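Local structure of ATP-dependent DNA ligase (Mycobacterium tuberculosis, 6NHX) at residues 92-100 / 233-241. The protein joins DNA ends using ATP as the ligase module of LigD, which works with Ku in non-homologous end joining of double-strand breaks. The protein carries 1 engineered substitution. Residues are numbered along the deposited sequence; the frame is centred on the assembly and turned at random.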
loop_
_atom_site.group_PDB
_atom_site.type_symbol
_atom_site.label_atom_id
_atom_site.label_comp_id
_atom_site.label_asym_id
_atom_site.label_seq_id
_atom_site.Cartn_x
_atom_site.Cartn_y
_atom_site.Cartn_z
ATOM N N PHE A 92 0.534 -0.517 -5.982
ATOM C CA PHE A 92 -0.759 -0.659 -5.333
ATOM C C PHE A 92 -1.874 -0.759 -6.361
ATOM O O PHE A 92 -2.774 -1.592 -6.217
ATOM C CB PHE A 92 -0.991 0.525 -4.397
ATOM C CG PHE A 92 -2.253 0.434 -3.623
ATOM C CD1 PHE A 92 -3.202 1.434 -3.716
ATOM C CD2 PHE A 92 -2.491 -0.654 -2.802
ATOM C CE1 PHE A 92 -4.381 1.355 -2.991
ATOM C CE2 PHE A 92 -3.669 -0.743 -2.080
ATOM C CZ PHE A 92 -4.613 0.260 -2.178
ATOM N N SER A 93 -1.832 0.078 -7.406
ATOM C CA SER A 93 -2.904 0.055 -8.397
ATOM C C SER A 93 -2.918 -1.268 -9.157
ATOM O O SER A 93 -3.990 -1.777 -9.496
ATOM C CB SER A 93 -2.814 1.250 -9.350
ATOM O OG SER A 93 -1.635 1.229 -10.132
ATOM N N GLN A 94 -1.743 -1.853 -9.428
ATOM C CA GLN A 94 -1.754 -3.150 -10.097
ATOM C C GLN A 94 -2.270 -4.254 -9.187
ATOM O O GLN A 94 -2.928 -5.186 -9.663
ATOM C CB GLN A 94 -0.385 -3.488 -10.689
ATOM C CG GLN A 94 -0.001 -2.494 -11.774
ATOM C CD GLN A 94 1.145 -2.949 -12.643
ATOM O OE1 GLN A 94 1.337 -4.143 -12.871
ATOM N NE2 GLN A 94 1.913 -1.989 -13.146
ATOM N N MET A 95 -1.997 -4.165 -7.886
ATOM C CA MET A 95 -2.615 -5.080 -6.940
ATOM C C MET A 95 -4.129 -4.900 -6.910
ATOM O O MET A 95 -4.888 -5.869 -7.025
ATOM C CB MET A 95 -2.012 -4.884 -5.550
ATOM C CG MET A 95 -2.779 -5.588 -4.456
ATOM S SD MET A 95 -2.825 -7.378 -4.659
ATOM C CE MET A 95 -1.139 -7.807 -4.309
ATOM N N GLN A 96 -4.588 -3.652 -6.783
ATOM C CA GLN A 96 -6.017 -3.377 -6.710
ATOM C C GLN A 96 -6.754 -3.818 -7.965
ATOM O O GLN A 96 -7.936 -4.176 -7.899
ATOM C CB GLN A 96 -6.206 -1.875 -6.510
ATOM C CG GLN A 96 -7.016 -1.514 -5.317
ATOM C CD GLN A 96 -7.210 -0.020 -5.184
ATOM O OE1 GLN A 96 -6.889 0.758 -6.091
ATOM N NE2 GLN A 96 -7.712 0.387 -4.038
ATOM N N ASN A 97 -6.090 -3.791 -9.117
ATOM C CA ASN A 97 -6.713 -4.139 -10.381
ATOM C C ASN A 97 -6.252 -5.489 -10.906
ATOM O O ASN A 97 -6.341 -5.745 -12.107
ATOM C CB ASN A 97 -6.471 -3.039 -11.417
ATOM C CG ASN A 97 -7.182 -1.737 -11.060
ATOM O OD1 ASN A 97 -8.339 -1.546 -11.416
ATOM N ND2 ASN A 97 -6.490 -0.842 -10.373
ATOM N N ARG A 98 -5.765 -6.357 -10.030
ATOM C CA ARG A 98 -5.214 -7.619 -10.495
ATOM C C ARG A 98 -6.309 -8.503 -11.061
ATOM O O ARG A 98 -7.474 -8.437 -10.658
ATOM C CB ARG A 98 -4.476 -8.341 -9.372
ATOM C CG ARG A 98 -5.346 -8.874 -8.260
ATOM C CD ARG A 98 -4.447 -9.476 -7.201
ATOM N NE ARG A 98 -5.142 -9.805 -5.960
ATOM C CZ ARG A 98 -5.472 -11.038 -5.597
ATOM N NH1 ARG A 98 -5.177 -12.062 -6.389
ATOM N NH2 ARG A 98 -6.098 -11.250 -4.447
ATOM N N GLY A 99 -5.918 -9.325 -12.034
ATOM C CA GLY A 99 -6.782 -10.316 -12.609
ATOM C C GLY A 99 -6.313 -11.716 -12.282
ATOM O O GLY A 99 -5.375 -11.918 -11.506
ATOM N N ARG A 100 -6.972 -12.694 -12.911
ATOM C CA ARG A 100 -6.709 -14.094 -12.603
ATOM C C ARG A 100 -5.345 -14.564 -13.101
ATOM O O ARG A 100 -4.850 -15.588 -12.627
ATOM C CB ARG A 100 -7.829 -14.971 -13.173
ATOM N N GLU A 233 -4.718 -1.034 -19.014
ATOM C CA GLU A 233 -5.790 -1.587 -19.837
ATOM C C GLU A 233 -6.608 -2.624 -19.073
ATOM O O GLU A 233 -7.547 -3.221 -19.617
ATOM C CB GLU A 233 -5.296 -2.143 -21.178
ATOM C CG GLU A 233 -4.602 -1.106 -22.035
ATOM C CD GLU A 233 -4.097 -1.694 -23.340
ATOM O OE1 GLU A 233 -4.352 -2.896 -23.589
ATOM O OE2 GLU A 233 -3.443 -0.966 -24.117
ATOM N N ARG A 234 -6.254 -2.840 -17.808
ATOM C CA ARG A 234 -7.088 -3.553 -16.857
ATOM C C ARG A 234 -7.439 -2.693 -15.656
ATOM O O ARG A 234 -8.534 -2.839 -15.099
ATOM C CB ARG A 234 -6.393 -4.842 -16.396
ATOM C CG ARG A 234 -6.852 -5.349 -15.048
ATOM C CD ARG A 234 -7.242 -6.823 -15.073
ATOM N NE ARG A 234 -8.106 -7.173 -13.946
ATOM C CZ ARG A 234 -8.905 -8.233 -13.923
ATOM N NH1 ARG A 234 -8.944 -9.053 -14.965
ATOM N NH2 ARG A 234 -9.655 -8.484 -12.857
ATOM N N GLU A 235 -6.536 -1.781 -15.266
ATOM C CA GLU A 235 -6.930 -0.685 -14.389
ATOM C C GLU A 235 -8.230 -0.069 -14.860
ATOM O O GLU A 235 -9.096 0.263 -14.045
ATOM C CB GLU A 235 -5.872 0.419 -14.416
ATOM C CG GLU A 235 -4.669 0.202 -13.542
ATOM C CD GLU A 235 -3.549 1.170 -13.877
ATOM O OE1 GLU A 235 -3.730 2.380 -13.637
ATOM O OE2 GLU A 235 -2.490 0.729 -14.376
ATOM N N LEU A 236 -8.391 0.043 -16.177
ATOM C CA LEU A 236 -9.470 0.802 -16.788
ATOM C C LEU A 236 -10.768 0.005 -16.792
ATOM O O LEU A 236 -11.828 0.532 -16.439
ATOM C CB LEU A 236 -9.052 1.152 -18.213
ATOM C CG LEU A 236 -7.556 1.416 -18.474
ATOM C CD1 LEU A 236 -7.369 1.889 -19.903
ATOM C CD2 LEU A 236 -6.900 2.392 -17.483
ATOM N N ALA A 237 -10.689 -1.275 -17.172
ATOM C CA ALA A 237 -11.849 -2.161 -17.123
ATOM C C ALA A 237 -12.356 -2.318 -15.701
ATOM O O ALA A 237 -13.568 -2.411 -15.477
ATOM C CB ALA A 237 -11.476 -3.533 -17.698
ATOM N N ASN A 238 -11.445 -2.322 -14.727
ATOM C CA ASN A 238 -11.844 -2.442 -13.332
ATOM C C ASN A 238 -12.253 -1.092 -12.753
ATOM O O ASN A 238 -13.275 -0.991 -12.067
ATOM C CB ASN A 238 -10.713 -3.082 -12.523
ATOM C CG ASN A 238 -10.890 -2.927 -11.009
ATOM O OD1 ASN A 238 -10.959 -1.817 -10.475
ATOM N ND2 ASN A 238 -10.940 -4.054 -10.313
ATOM N N LEU A 239 -11.448 -0.051 -12.979
ATOM C CA LEU A 239 -11.842 1.280 -12.528
ATOM C C LEU A 239 -13.182 1.672 -13.125
ATOM O O LEU A 239 -14.031 2.240 -12.429
ATOM C CB LEU A 239 -10.771 2.309 -12.890
ATOM C CG LEU A 239 -10.489 3.522 -12.012
ATOM C CD1 LEU A 239 -10.296 3.160 -10.549
ATOM C CD2 LEU A 239 -9.248 4.217 -12.555
ATOM N N LYS A 240 -13.397 1.366 -14.411
ATOM C CA LYS A 240 -14.711 1.588 -15.007
ATOM C C LYS A 240 -15.784 0.858 -14.221
ATOM O O LYS A 240 -16.892 1.373 -14.051
ATOM C CB LYS A 240 -14.744 1.127 -16.469
ATOM C CG LYS A 240 -14.577 2.247 -17.478
ATOM C CD LYS A 240 -14.149 1.737 -18.852
ATOM C CE LYS A 240 -15.337 1.564 -19.786
ATOM N NZ LYS A 240 -16.130 0.340 -19.473
ATOM N N GLU A 241 -15.470 -0.351 -13.745
ATOM C CA GLU A 241 -16.443 -1.140 -12.994
ATOM C C GLU A 241 -16.873 -0.417 -11.720
ATOM O O GLU A 241 -18.073 -0.314 -11.432
ATOM C CB GLU A 241 -15.877 -2.534 -12.699
ATOM C CG GLU A 241 -16.646 -3.336 -11.661
ATOM C CD GLU A 241 -16.325 -4.818 -11.714
ATOM O OE1 GLU A 241 -15.503 -5.220 -12.565
ATOM O OE2 GLU A 241 -16.889 -5.579 -10.901
HETATM O O HOH W 1 -9.017 -11.765 -14.692
#
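N97 points into the first turn of helix 235-243, and its side chain is buried there. Its CG lies beside the backbone N and anti to the carbonyl carbon (chi1 -67°), and this sets the amide against the E235 backbone and next to N238. N97 CG lies 3.5 Å from E235 CA. The E235 side chain crosses that of N97 at about a right angle, with N97 CB 3.8 Å from E235 CA. The amide planes of N97 and N238 stand 76° apart. S93, one turn earlier, extends the packing, its OG 4.2 Å from E235 CD. W292 touches both S93 and E235 at this buried end.

The R234 side is looser and lies toward solvent. R234 holds the N-cap position of its helix. Its chain bends at chi2 and reaches along the loop that follows helix 92-96. There R234 NE gives a weak hydrogen bond to N97 O (2.9 Å, 128° at the hydrogen). G99 CA sits over one face of the guanidinium, 3.3 Å from R234 CZ. A water accepts from R100 N and, weakly, from R234 NH1.

The contact joins the nucleotidyltransferase domain to the OB domain. Q96 adds a second link, a hydrogen bond from Q96 NE2 to L295 O on strand 291-295 of the OB domain. ATP lies about 10 Å from the Q96 side chain. Such docking of the OB domain beside the ATP site is characteristic of the closed domain conformation of ATP-dependent DNA ligases.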